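Long-range contacts in mRNA-capping enzyme subunit alpha (Saccharomyces cerevisiae, PDB 3KYH), which catalyses the second step of mRNA capping, transferring GMP from GTP to the 5'-diphosphate end of RNA through a covalent enzyme-GMP intermediate: residues C[34-38]-C[156-162]; C[62-67]-C[409-413]; C[67-73]-C[204-209]; C[81-85]-C[125-129]. All coordinates share one frame; numbering follows the deposited sequence.

Contact 1 of 4, residues C[34-38]-C[156-162]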
loop_
_atom_site.group_PDB
_atom_site.type_symbol
_atom_site.label_atom_id
_atom_site.label_comp_id
_atom_site.label_asym_id
_atom_site.label_seq_id
_atom_site.Cartn_x
_atom_site.Cartn_y
_atom_site.Cartn_z
ATOM N N LYS C 34 23.258 -32.141 -27.590
ATOM C CA LYS C 34 23.614 -33.490 -27.998
ATOM C C LYS C 34 24.497 -33.477 -29.236
ATOM O O LYS C 34 25.486 -34.213 -29.283
ATOM C CB LYS C 34 22.354 -34.344 -28.209
ATOM C CG LYS C 34 21.526 -34.613 -26.937
ATOM C CD LYS C 34 22.005 -35.848 -26.156
ATOM C CE LYS C 34 21.896 -35.656 -24.638
ATOM N NZ LYS C 34 22.779 -34.541 -24.161
ATOM N N LEU C 35 24.167 -32.597 -30.186
ATOM C CA LEU C 35 24.879 -32.473 -31.464
ATOM C C LEU C 35 26.389 -32.245 -31.318
ATOM O O LEU C 35 27.157 -32.541 -32.242
ATOM C CB LEU C 35 24.250 -31.376 -32.335
ATOM C CG LEU C 35 24.063 -31.521 -33.859
ATOM C CD1 LEU C 35 23.398 -30.269 -34.433
ATOM C CD2 LEU C 35 25.327 -31.839 -34.664
ATOM N N LEU C 36 26.812 -31.741 -30.159
ATOM C CA LEU C 36 28.232 -31.576 -29.856
ATOM C C LEU C 36 28.609 -32.265 -28.539
ATOM O O LEU C 36 29.637 -31.951 -27.934
ATOM C CB LEU C 36 28.612 -30.088 -29.833
ATOM C CG LEU C 36 28.298 -29.192 -31.038
ATOM C CD1 LEU C 36 28.166 -27.715 -30.610
ATOM C CD2 LEU C 36 29.301 -29.386 -32.187
ATOM N N ASN C 37 27.782 -33.221 -28.120
ATOM C CA ASN C 37 28.000 -34.036 -26.907
ATOM C C ASN C 37 28.422 -33.294 -25.620
ATOM O O ASN C 37 29.411 -33.651 -24.960
ATOM C CB ASN C 37 28.788 -35.353 -27.186
ATOM C CG ASN C 37 30.136 -35.136 -27.903
ATOM O OD1 ASN C 37 31.067 -34.520 -27.367
ATOM N ND2 ASN C 37 30.247 -35.696 -29.110
ATOM N N SER C 38 27.649 -32.252 -25.303
ATOM C CA SER C 38 27.734 -31.485 -24.052
ATOM C C SER C 38 26.564 -30.508 -23.961
ATOM O O SER C 38 26.335 -29.739 -24.898
ATOM C CB SER C 38 29.054 -30.729 -23.905
ATOM O OG SER C 38 29.254 -30.395 -22.543
ATOM N N LEU C 156 31.718 -26.406 -36.716
ATOM C CA LEU C 156 31.893 -27.496 -35.760
ATOM C C LEU C 156 30.829 -28.592 -35.821
ATOM O O LEU C 156 30.835 -29.527 -35.002
ATOM C CB LEU C 156 32.069 -26.967 -34.330
ATOM C CG LEU C 156 31.229 -25.879 -33.645
ATOM C CD1 LEU C 156 29.778 -25.821 -34.068
ATOM C CD2 LEU C 156 31.271 -26.142 -32.168
ATOM N N ALA C 157 29.908 -28.456 -36.777
ATOM C CA ALA C 157 28.940 -29.509 -37.109
ATOM C C ALA C 157 28.598 -29.491 -38.587
ATOM O O ALA C 157 28.241 -28.455 -39.140
ATOM C CB ALA C 157 27.672 -29.401 -36.269
ATOM N N ILE C 158 28.769 -30.641 -39.231
ATOM C CA ILE C 158 28.273 -30.840 -40.588
ATOM C C ILE C 158 27.504 -32.155 -40.681
ATOM O O ILE C 158 27.973 -33.208 -40.216
ATOM C CB ILE C 158 29.354 -30.656 -41.703
ATOM C CG1 ILE C 158 28.680 -30.193 -42.993
ATOM C CG2 ILE C 158 30.215 -31.914 -41.960
ATOM C CD1 ILE C 158 28.681 -28.689 -43.183
ATOM N N ASN C 159 26.292 -32.035 -41.223
ATOM C CA ASN C 159 25.358 -33.137 -41.407
ATOM C C ASN C 159 25.365 -34.178 -40.289
ATOM O O ASN C 159 25.916 -35.275 -40.440
ATOM C CB ASN C 159 25.473 -33.698 -42.820
ATOM C CG ASN C 159 24.805 -32.796 -43.847
ATOM O OD1 ASN C 159 23.824 -32.096 -43.542
ATOM N ND2 ASN C 159 25.324 -32.817 -45.070
ATOM N N GLY C 160 24.848 -33.725 -39.138
ATOM C CA GLY C 160 24.765 -34.455 -37.871
ATOM C C GLY C 160 26.088 -34.804 -37.213
ATOM O O GLY C 160 26.141 -35.024 -36.004
ATOM N N ARG C 161 27.150 -34.867 -38.014
ATOM C CA ARG C 161 28.495 -35.235 -37.567
ATOM C C ARG C 161 29.146 -34.075 -36.786
ATOM O O ARG C 161 29.384 -32.990 -37.336
ATOM C CB ARG C 161 29.313 -35.775 -38.779
ATOM C CG ARG C 161 30.858 -35.620 -38.772
ATOM C CD ARG C 161 31.588 -36.568 -39.768
ATOM N NE ARG C 161 33.047 -36.516 -39.598
ATOM C CZ ARG C 161 33.721 -36.925 -38.517
ATOM N NH1 ARG C 161 33.111 -37.471 -37.472
ATOM N NH2 ARG C 161 35.035 -36.786 -38.463
ATOM N N CYS C 162 29.342 -34.288 -35.483
ATOM C CA CYS C 162 30.066 -33.340 -34.619
ATOM C C CYS C 162 31.509 -33.164 -35.088
ATOM O O CYS C 162 32.378 -34.016 -34.846
ATOM C CB CYS C 162 30.048 -33.775 -33.145
ATOM S SG CYS C 162 31.318 -32.985 -32.101
#
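Apolar contacts do most of the joining here, and Leu35 and Leu36 supply them from the end of helix 23-35. Leu35 places one methyl, CD2, over the beta hairpin, with its CD2 3.7 Å from Ala157 CB; Ala157 points at the helix end from its strand. The next residue works on the other strand end: Leu36 and Leu156 cross at about a right angle, the two CD2 atoms 3.8 Å apart. In Leu36 the CG stands beside the backbone N (chi1 -54°), which turns the methyl pair to this side, where CD2 also lies 4.1 Å from Cys162 SG.

The partner is a tight beta hairpin: strands 154-158 and 161-162 are joined by a type I' turn from Ile158 to Arg161, closed by backbone bonds between those two residues. A classic bulge at Leu156 and Ala157, both facing Leu130 of strand 129-139, sets the hairpin into the larger sheet.

No hydrogen bond crosses between the segments; the polar atoms near the join meet only carbon or sulfur. The Leu35 carbonyl O sits 3.3 Å from Cys162 CB, and Gly160 O lies 3.5 Å from Leu35 CD2. A Schellman motif ends the helix, with Asn37 at positive phi as its C-prime residue; from there the Asn37 amide ND2 approaches Cys162 SG at 4.2 Å.

Contact 2 of 4, residues C[62-67]-C[409-413]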
loop_
_atom_site.group_PDB
_atom_site.type_symbol
_atom_site.label_atom_id
_atom_site.label_comp_id
_atom_site.label_asym_id
_atom_site.label_seq_id
_atom_site.Cartn_x
_atom_site.Cartn_y
_atom_site.Cartn_z
ATOM N N LEU C 62 52.721 -19.456 -30.975
ATOM C CA LEU C 62 52.939 -19.129 -32.382
ATOM C C LEU C 62 54.258 -19.693 -32.867
ATOM O O LEU C 62 54.449 -19.834 -34.068
ATOM C CB LEU C 62 52.855 -17.620 -32.612
ATOM C CG LEU C 62 52.878 -16.943 -33.996
ATOM C CD1 LEU C 62 54.296 -16.598 -34.461
ATOM C CD2 LEU C 62 52.075 -17.666 -35.089
ATOM N N LEU C 63 55.158 -20.024 -31.939
ATOM C CA LEU C 63 56.415 -20.705 -32.275
ATOM C C LEU C 63 56.272 -22.229 -32.404
ATOM O O LEU C 63 56.906 -22.806 -33.284
ATOM C CB LEU C 63 57.552 -20.318 -31.306
ATOM C CG LEU C 63 58.904 -21.070 -31.223
ATOM C CD1 LEU C 63 59.745 -21.021 -32.508
ATOM C CD2 LEU C 63 59.744 -20.556 -30.045
ATOM N N ALA C 64 55.430 -22.858 -31.573
ATOM C CA ALA C 64 55.309 -24.333 -31.483
ATOM C C ALA C 64 54.197 -25.044 -32.305
ATOM O O ALA C 64 53.979 -26.264 -32.170
ATOM C CB ALA C 64 55.236 -24.750 -30.011
ATOM N N HIS C 65 53.523 -24.288 -33.175
ATOM C CA HIS C 65 52.414 -24.796 -33.979
ATOM C C HIS C 65 52.434 -24.209 -35.390
ATOM O O HIS C 65 53.429 -23.591 -35.807
ATOM C CB HIS C 65 51.074 -24.466 -33.303
ATOM C CG HIS C 65 50.768 -25.318 -32.113
ATOM N ND1 HIS C 65 51.181 -24.989 -30.837
ATOM C CD2 HIS C 65 50.077 -26.480 -32.004
ATOM C CE1 HIS C 65 50.773 -25.925 -29.996
ATOM N NE2 HIS C 65 50.102 -26.842 -30.679
ATOM N N ASP C 66 51.315 -24.409 -36.099
ATOM C CA ASP C 66 51.108 -23.949 -37.474
ATOM C C ASP C 66 49.799 -23.154 -37.427
ATOM O O ASP C 66 48.749 -23.714 -37.125
ATOM C CB ASP C 66 51.001 -25.144 -38.442
ATOM C CG ASP C 66 52.044 -26.252 -38.186
ATOM O OD1 ASP C 66 52.664 -26.691 -39.173
ATOM O OD2 ASP C 66 52.218 -26.741 -37.041
ATOM N N TYR C 67 49.870 -21.851 -37.703
ATOM C CA TYR C 67 48.795 -20.899 -37.379
ATOM C C TYR C 67 48.212 -20.092 -38.539
ATOM O O TYR C 67 48.821 -19.977 -39.601
ATOM C CB TYR C 67 49.292 -19.918 -36.322
ATOM C CG TYR C 67 48.783 -20.143 -34.912
ATOM C CD1 TYR C 67 49.517 -20.910 -33.990
ATOM C CD2 TYR C 67 47.607 -19.515 -34.476
ATOM C CE1 TYR C 67 49.079 -21.060 -32.674
ATOM C CE2 TYR C 67 47.128 -19.690 -33.176
ATOM C CZ TYR C 67 47.875 -20.459 -32.282
ATOM O OH TYR C 67 47.413 -20.617 -30.992
ATOM N N CYS C 409 60.560 -21.685 -38.731
ATOM C CA CYS C 409 60.138 -22.620 -37.720
ATOM C C CYS C 409 59.024 -23.567 -38.195
ATOM O O CYS C 409 58.780 -24.591 -37.550
ATOM C CB CYS C 409 59.743 -21.825 -36.489
ATOM S SG CYS C 409 59.746 -22.781 -35.017
ATOM N N TRP C 410 58.394 -23.237 -39.331
ATOM C CA TRP C 410 57.405 -24.076 -40.037
ATOM C C TRP C 410 58.130 -25.054 -40.950
ATOM O O TRP C 410 57.804 -26.246 -40.952
ATOM C CB TRP C 410 56.480 -23.218 -40.914
ATOM C CG TRP C 410 55.100 -23.778 -41.206
ATOM C CD1 TRP C 410 54.775 -25.068 -41.551
ATOM C CD2 TRP C 410 53.867 -23.038 -41.240
ATOM N NE1 TRP C 410 53.419 -25.178 -41.756
ATOM C CE2 TRP C 410 52.838 -23.949 -41.575
ATOM C CE3 TRP C 410 53.530 -21.696 -41.003
ATOM C CZ2 TRP C 410 51.497 -23.560 -41.680
ATOM C CZ3 TRP C 410 52.198 -21.312 -41.103
ATOM C CH2 TRP C 410 51.198 -22.243 -41.438
ATOM N N ASP C 411 59.072 -24.529 -41.743
ATOM C CA ASP C 411 59.964 -25.315 -42.606
ATOM C C ASP C 411 60.644 -26.437 -41.813
ATOM O O ASP C 411 60.938 -27.503 -42.358
ATOM C CB ASP C 411 61.030 -24.416 -43.254
ATOM C CG ASP C 411 60.454 -23.417 -44.264
ATOM O OD1 ASP C 411 59.232 -23.456 -44.543
ATOM O OD2 ASP C 411 61.230 -22.574 -44.779
ATOM N N GLU C 412 60.854 -26.186 -40.521
ATOM C CA GLU C 412 61.467 -27.142 -39.607
ATOM C C GLU C 412 60.509 -28.278 -39.264
ATOM O O GLU C 412 60.871 -29.444 -39.427
ATOM C CB GLU C 412 61.976 -26.441 -38.343
ATOM C CG GLU C 412 63.186 -27.114 -37.710
ATOM C CD GLU C 412 63.957 -26.169 -36.815
ATOM O OE1 GLU C 412 64.360 -25.081 -37.286
ATOM O OE2 GLU C 412 64.163 -26.525 -35.635
ATOM N N ARG C 413 59.297 -27.943 -38.820
ATOM C CA ARG C 413 58.244 -28.938 -38.582
ATOM C C ARG C 413 57.925 -29.741 -39.849
ATOM O O ARG C 413 57.533 -30.910 -39.753
ATOM C CB ARG C 413 56.938 -28.280 -38.130
ATOM C CG ARG C 413 57.035 -27.247 -37.034
ATOM C CD ARG C 413 55.825 -26.344 -37.177
ATOM N NE ARG C 413 56.182 -24.930 -37.109
ATOM C CZ ARG C 413 56.283 -24.224 -35.988
ATOM N NH1 ARG C 413 56.025 -24.799 -34.823
ATOM N NH2 ARG C 413 56.623 -22.941 -36.039
#
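The guanidinium of Arg413 has the His65 carbonyl over one face and the Leu63 carbonyl at its edge, while one face of the Trp410 ring carries Asp66, whose CB rides above the rim. Arg413 grips Leu63 end-on: NH1 at 2.7 Å and NH2 at 2.8 Å both donate to Leu63 O, from the same face of the carbonyl plane, and both bonds are bent. The angles from His65 O to the N-H groups are too poor for a hydrogen bond. The bend at chi3 (-133°) brings the guanidinium round to the Leu63 carbonyl. An alanine in place of Arg413 is likely to leave Leu63 O without either of these donors and open a gap beside His65.

The Asp66 carboxylate stands nearly upright on the indole, the planes 85° apart, and OD1 is 3.1 Å from Trp410 NE1 without a bond. Its OD2 makes a salt bridge with Lys235; the charge of Arg413 is near but further off. Helix 404-416, at the C-terminal end of the model, is thus held by the two-nitrogen grip of Arg413 on one main-chain carbonyl, which joins it to the loop between helix 55-62 and strand 67-73 of the nucleotidyltransferase domain.

Contact 3 of 4, residues C[67-73]-C[204-209]; sequences YYVCEKT and KHMDFS
Segment 204-209 runs roughly antiparallel to strand 67-73, its short, weakly bonded strand 207-208 lying outermost in the sheet within this chain, with Tyr68 opposite Phe208 as a non-hydrogen-bonded pair. Two straight backbone bonds hold it: Ser209 N to Tyr67 O at 2.8 Å and Val69 N to Asp207 O at 2.7 Å.

Met206 lies across the Tyr68 ring at about a right angle. Its CG sits over the ring centre in a CH-pi contact, 3.8 Å from the centroid, and SD adds an oblique Met-aromatic contact. Bends at chi2 (92°) and chi3 (-47°) carry the methyl onward, so that Met206 CE ends 3.4 Å from Cys70 SG. At its edge the Tyr68 ring meets Phe208, Tyr68 CE2 to Phe208 CD2 3.6 Å, the two side chains lying side by side.

Farther along, the contacts turn polar. The extended chain of Lys204 passes Cys70 and meets Thr73 tip to tip, Lys204 NZ donating to Thr73 OG1 at 3.2 Å; Phe153 adds a cation-pi contact. The Glu71 carboxylate lies at the edge of the His205 ring, OE2 3.1 Å from NE2 in a weak bond, while His224 also bonds this oxygen.

Lys72, which carries GMP in the covalent intermediate, points away from segment 204-209. Apolar contacts near the strand's start and polar ones near its end hold this segment along it, consistent with a fixed backbone next to Lys72.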
loop_
_atom_site.group_PDB
_atom_site.type_symbol
_atom_site.label_atom_id
_atom_site.label_comp_id
_atom_site.label_asym_id
_atom_site.label_seq_id
_atom_site.Cartn_x
_atom_site.Cartn_y
_atom_site.Cartn_z
ATOM N N TYR C 67 49.870 -21.851 -37.703
ATOM C CA TYR C 67 48.795 -20.899 -37.379
ATOM C C TYR C 67 48.212 -20.092 -38.539
ATOM O O TYR C 67 48.821 -19.977 -39.601
ATOM C CB TYR C 67 49.292 -19.918 -36.322
ATOM C CG TYR C 67 48.783 -20.143 -34.912
ATOM C CD1 TYR C 67 49.517 -20.910 -33.990
ATOM C CD2 TYR C 67 47.607 -19.515 -34.476
ATOM C CE1 TYR C 67 49.079 -21.060 -32.674
ATOM C CE2 TYR C 67 47.128 -19.690 -33.176
ATOM C CZ TYR C 67 47.875 -20.459 -32.282
ATOM O OH TYR C 67 47.413 -20.617 -30.992
ATOM N N TYR C 68 47.030 -19.526 -38.291
ATOM C CA TYR C 68 46.237 -18.746 -39.235
ATOM C C TYR C 68 46.051 -17.292 -38.808
ATOM O O TYR C 68 46.045 -16.959 -37.602
ATOM C CB TYR C 68 44.828 -19.335 -39.346
ATOM C CG TYR C 68 44.620 -20.533 -40.271
ATOM C CD1 TYR C 68 43.606 -21.469 -40.003
ATOM C CD2 TYR C 68 45.398 -20.715 -41.427
ATOM C CE1 TYR C 68 43.368 -22.540 -40.849
ATOM C CE2 TYR C 68 45.178 -21.811 -42.273
ATOM C CZ TYR C 68 44.156 -22.706 -41.979
ATOM O OH TYR C 68 43.935 -23.772 -42.817
ATOM N N VAL C 69 45.855 -16.442 -39.815
ATOM C CA VAL C 69 45.398 -15.071 -39.607
ATOM C C VAL C 69 44.447 -14.528 -40.651
ATOM O O VAL C 69 44.695 -14.607 -41.867
ATOM C CB VAL C 69 46.527 -14.040 -39.471
ATOM C CG1 VAL C 69 46.983 -13.951 -38.035
ATOM C CG2 VAL C 69 47.680 -14.324 -40.457
ATOM N N CYS C 70 43.373 -13.946 -40.126
ATOM C CA CYS C 70 42.509 -13.043 -40.874
ATOM C C CYS C 70 42.289 -11.870 -39.927
ATOM O O CYS C 70 42.595 -11.994 -38.730
ATOM C CB CYS C 70 41.192 -13.728 -41.225
ATOM S SG CYS C 70 40.344 -14.515 -39.815
ATOM N N GLU C 71 41.864 -10.730 -40.488
ATOM C CA GLU C 71 41.326 -9.567 -39.746
ATOM C C GLU C 71 40.121 -9.857 -38.826
ATOM O O GLU C 71 39.319 -10.722 -39.142
ATOM C CB GLU C 71 40.918 -8.510 -40.766
ATOM C CG GLU C 71 40.054 -9.052 -41.929
ATOM C CD GLU C 71 38.543 -8.886 -41.717
ATOM O OE1 GLU C 71 38.086 -8.536 -40.602
ATOM O OE2 GLU C 71 37.792 -9.092 -42.691
ATOM N N LYS C 72 39.984 -9.146 -37.706
ATOM C CA LYS C 72 38.786 -9.260 -36.834
ATOM C C LYS C 72 37.612 -8.423 -37.395
ATOM O O LYS C 72 37.563 -7.197 -37.156
ATOM C CB LYS C 72 39.086 -8.858 -35.358
ATOM C CG LYS C 72 37.867 -8.932 -34.432
ATOM C CD LYS C 72 38.055 -8.498 -32.945
ATOM C CE LYS C 72 36.782 -7.766 -32.364
ATOM N NZ LYS C 72 36.491 -7.984 -30.917
ATOM N N THR C 73 36.686 -9.061 -38.126
ATOM C CA THR C 73 35.466 -8.387 -38.596
ATOM C C THR C 73 34.628 -7.869 -37.430
ATOM O O THR C 73 34.393 -8.612 -36.469
ATOM C CB THR C 73 34.559 -9.302 -39.421
ATOM O OG1 THR C 73 34.493 -10.598 -38.815
ATOM C CG2 THR C 73 35.068 -9.441 -40.839
ATOM N N LYS C 204 35.154 -16.942 -44.973
ATOM C CA LYS C 204 36.172 -16.040 -44.413
ATOM C C LYS C 204 37.499 -16.325 -45.112
ATOM O O LYS C 204 38.006 -17.462 -45.133
ATOM C CB LYS C 204 36.292 -16.064 -42.873
ATOM C CG LYS C 204 36.790 -14.731 -42.272
ATOM C CD LYS C 204 36.367 -14.540 -40.804
ATOM C CE LYS C 204 36.832 -13.194 -40.180
ATOM N NZ LYS C 204 36.568 -13.049 -38.684
ATOM N N HIS C 205 37.960 -15.274 -45.778
ATOM C CA HIS C 205 39.187 -15.239 -46.565
ATOM C C HIS C 205 40.504 -15.642 -45.832
ATOM O O HIS C 205 41.365 -14.778 -45.592
ATOM C CB HIS C 205 39.282 -13.821 -47.136
ATOM C CG HIS C 205 39.019 -12.737 -46.126
ATOM N ND1 HIS C 205 38.512 -11.501 -46.485
ATOM C CD2 HIS C 205 39.176 -12.703 -44.776
ATOM C CE1 HIS C 205 38.394 -10.747 -45.405
ATOM N NE2 HIS C 205 38.793 -11.452 -44.356
ATOM N N MET C 206 40.702 -16.936 -45.549
ATOM C CA MET C 206 41.830 -17.365 -44.715
ATOM C C MET C 206 43.232 -17.182 -45.306
ATOM O O MET C 206 43.412 -17.322 -46.520
ATOM C CB MET C 206 41.652 -18.807 -44.229
ATOM C CG MET C 206 42.193 -19.065 -42.797
ATOM S SD MET C 206 41.045 -18.878 -41.388
ATOM C CE MET C 206 40.232 -17.288 -41.746
ATOM N N ASP C 207 44.185 -16.836 -44.428
ATOM C CA ASP C 207 45.636 -16.720 -44.711
ATOM C C ASP C 207 46.472 -17.248 -43.537
ATOM O O ASP C 207 46.055 -17.123 -42.393
ATOM C CB ASP C 207 46.021 -15.258 -44.978
ATOM C CG ASP C 207 46.219 -14.937 -46.470
ATOM O OD1 ASP C 207 46.517 -15.855 -47.272
ATOM O OD2 ASP C 207 46.142 -13.735 -46.826
ATOM N N PHE C 208 47.632 -17.847 -43.809
ATOM C CA PHE C 208 48.479 -18.417 -42.739
ATOM C C PHE C 208 49.254 -17.318 -42.019
ATOM O O PHE C 208 49.453 -16.242 -42.582
ATOM C CB PHE C 208 49.529 -19.423 -43.255
ATOM C CG PHE C 208 49.033 -20.394 -44.290
ATOM C CD1 PHE C 208 49.229 -20.139 -45.653
ATOM C CD2 PHE C 208 48.432 -21.591 -43.908
ATOM C CE1 PHE C 208 48.793 -21.037 -46.621
ATOM C CE2 PHE C 208 47.977 -22.501 -44.868
ATOM C CZ PHE C 208 48.168 -22.225 -46.228
ATOM N N SER C 209 49.724 -17.635 -40.807
ATOM C CA SER C 209 50.650 -16.827 -39.990
ATOM C C SER C 209 51.699 -16.005 -40.732
ATOM O O SER C 209 51.713 -14.794 -40.594
ATOM C CB SER C 209 51.379 -17.716 -38.960
ATOM O OG SER C 209 52.432 -18.479 -39.555
#

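Contact 4 of 4, residues C[81-85]-C[125-129]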
loop_
_atom_site.group_PDB
_atom_site.type_symbol
_atom_site.label_atom_id
_atom_site.label_comp_id
_atom_site.label_asym_id
_atom_site.label_seq_id
_atom_site.Cartn_x
_atom_site.Cartn_y
_atom_site.Cartn_z
ATOM N N PHE C 81 22.676 -21.926 -37.432
ATOM C CA PHE C 81 22.148 -23.250 -37.081
ATOM C C PHE C 81 21.113 -23.731 -38.078
ATOM O O PHE C 81 20.067 -23.097 -38.239
ATOM C CB PHE C 81 21.541 -23.231 -35.678
ATOM C CG PHE C 81 21.108 -24.582 -35.164
ATOM C CD1 PHE C 81 21.839 -25.741 -35.447
ATOM C CD2 PHE C 81 20.022 -24.660 -34.283
ATOM C CE1 PHE C 81 21.457 -26.965 -34.905
ATOM C CE2 PHE C 81 19.625 -25.875 -33.725
ATOM C CZ PHE C 81 20.350 -27.035 -34.041
ATOM N N ILE C 82 21.421 -24.832 -38.765
ATOM C CA ILE C 82 20.456 -25.390 -39.737
ATOM C C ILE C 82 20.064 -26.844 -39.535
ATOM O O ILE C 82 20.907 -27.761 -39.625
ATOM C CB ILE C 82 20.733 -25.046 -41.239
ATOM C CG1 ILE C 82 22.234 -24.943 -41.551
ATOM C CG2 ILE C 82 20.114 -23.699 -41.583
ATOM C CD1 ILE C 82 22.928 -26.239 -41.733
ATOM N N VAL C 83 18.766 -26.993 -39.230
ATOM C CA VAL C 83 18.090 -28.261 -38.904
ATOM C C VAL C 83 16.623 -28.287 -39.411
ATOM O O VAL C 83 15.982 -27.228 -39.521
ATOM C CB VAL C 83 18.150 -28.567 -37.376
ATOM C CG1 VAL C 83 19.528 -29.043 -36.951
ATOM C CG2 VAL C 83 17.735 -27.352 -36.557
ATOM N N ILE C 84 16.099 -29.500 -39.646
ATOM C CA ILE C 84 14.835 -29.778 -40.373
ATOM C C ILE C 84 13.789 -30.357 -39.411
ATOM O O ILE C 84 13.784 -31.576 -39.151
ATOM C CB ILE C 84 15.080 -30.833 -41.502
ATOM C CG1 ILE C 84 16.577 -30.958 -41.845
ATOM C CG2 ILE C 84 14.158 -30.593 -42.711
ATOM C CD1 ILE C 84 16.966 -32.238 -42.547
ATOM N N ASN C 85 12.883 -29.498 -38.937
ATOM C CA ASN C 85 12.062 -29.764 -37.731
ATOM C C ASN C 85 11.283 -31.094 -37.561
ATOM O O ASN C 85 10.279 -31.330 -38.239
ATOM C CB ASN C 85 11.177 -28.550 -37.394
ATOM C CG ASN C 85 10.020 -28.359 -38.373
ATOM O OD1 ASN C 85 10.206 -28.277 -39.592
ATOM N ND2 ASN C 85 8.812 -28.271 -37.829
ATOM N N LEU C 125 19.269 -32.165 -49.035
ATOM C CA LEU C 125 19.145 -31.334 -47.826
ATOM C C LEU C 125 20.352 -31.379 -46.861
ATOM O O LEU C 125 21.272 -32.164 -47.082
ATOM C CB LEU C 125 17.819 -31.675 -47.112
ATOM C CG LEU C 125 16.681 -30.659 -46.902
ATOM C CD1 LEU C 125 16.774 -30.096 -45.509
ATOM C CD2 LEU C 125 16.530 -29.521 -47.938
ATOM N N GLN C 126 20.334 -30.533 -45.818
ATOM C CA GLN C 126 21.370 -30.437 -44.765
ATOM C C GLN C 126 20.710 -30.536 -43.384
ATOM O O GLN C 126 19.701 -29.869 -43.142
ATOM C CB GLN C 126 22.119 -29.098 -44.874
ATOM C CG GLN C 126 23.526 -29.063 -44.261
ATOM C CD GLN C 126 24.659 -29.181 -45.290
ATOM O OE1 GLN C 126 24.539 -28.649 -46.411
ATOM N NE2 GLN C 126 25.788 -29.831 -44.893
ATOM N N ASP C 127 21.289 -31.363 -42.505
ATOM C CA ASP C 127 20.747 -31.737 -41.161
ATOM C C ASP C 127 21.926 -31.904 -40.233
ATOM O O ASP C 127 22.792 -32.759 -40.500
ATOM C CB ASP C 127 19.991 -33.091 -41.194
ATOM C CG ASP C 127 19.563 -33.642 -39.788
ATOM O OD1 ASP C 127 20.138 -33.338 -38.702
ATOM O OD2 ASP C 127 18.648 -34.503 -39.791
ATOM N N GLY C 128 21.873 -31.160 -39.123
ATOM C CA GLY C 128 22.936 -31.088 -38.118
ATOM C C GLY C 128 24.166 -30.357 -38.633
ATOM O O GLY C 128 25.213 -30.973 -38.897
ATOM N N THR C 129 24.042 -29.042 -38.794
ATOM C CA THR C 129 25.159 -28.248 -39.316
ATOM C C THR C 129 25.380 -26.912 -38.580
ATOM O O THR C 129 24.563 -25.980 -38.694
ATOM C CB THR C 129 25.068 -28.129 -40.862
ATOM O OG1 THR C 129 25.082 -29.440 -41.449
ATOM C CG2 THR C 129 26.194 -27.282 -41.445
#
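Apolar contacts between Ile84 and the chain at Leu125 to Asp127 make up much of the pairing. Ile84 points at the other segment and meets Leu125 tip to tip, their CD1 methyls 3.7 Å apart. The same Ile84 CD1 passes Asp127 at about a right angle and touches its CB at 3.4 Å, while Ile84 CG1 lies 3.6 Å from Gln126 O. With an alanine in place of Ile84, Leu125 CD1 and Asp127 CB would probably lose the methyl they close on and a gap would open between the segments. At chi1 172° the Asp127 carboxyl group lies beside its own carbonyl carbon, where CG comes 4.0 Å from Ile84 CD1. Two residues earlier in the strand, Ile82 and Thr129 lie side by side on one face of the sheet, though the position of the Ile82 CD1 methyl is doubtful. Val83 adds its CG1, 3.8 Å from Gly128 N.

Backbone bonding is sparse. Ile82 and Thr129 form an antiparallel hydrogen-bonded pair, but both bonds are weak: Ile82 N to Thr129 O is 3.3 Å and Thr129 N to Ile82 O is 3.5 Å. This pair lies where strand 129-139 begins to run beside strand 76-84. On the sheet side turned to helix 23-35, the Phe81 ring packs on Leu28, Val32 and Leu35.

Polar groups find partners on the neighbouring hairpin. Asn159 OD1 accepts from Asp127 N, and Thr129 OG1 is bonded to Asn159 N. With the direct backbone bonds weak, the join between the segments probably depends largely on close apolar contact.

Overall arrangement
Contacts 1 and 4 sit together, their centres 11 Å apart, on the larger mixed sheet of the catalytic domain; the turn at Asn159 and Gly160 bonds to Asp127 and Gly128, and helix 23-35 supplies Leu35 to contact 1 and packs against Phe81 of contact 4. Contacts 2 and 3, 16 Å between centres, share Tyr67, and Trp410 packs on Phe208 and Ser209. The pairs lie apart, contacts 1 and 3 about 13 Å between nearest atoms. Along the chain contact 4 nests inside contacts 1, 2 and 3, and contact 3 inside contact 2; contact 1 interleaves with 2 and 3. Consecutive strands 67-73 and 76-84 link the Lys72 strand to that sheet, and the C-terminal helix returns to the domain.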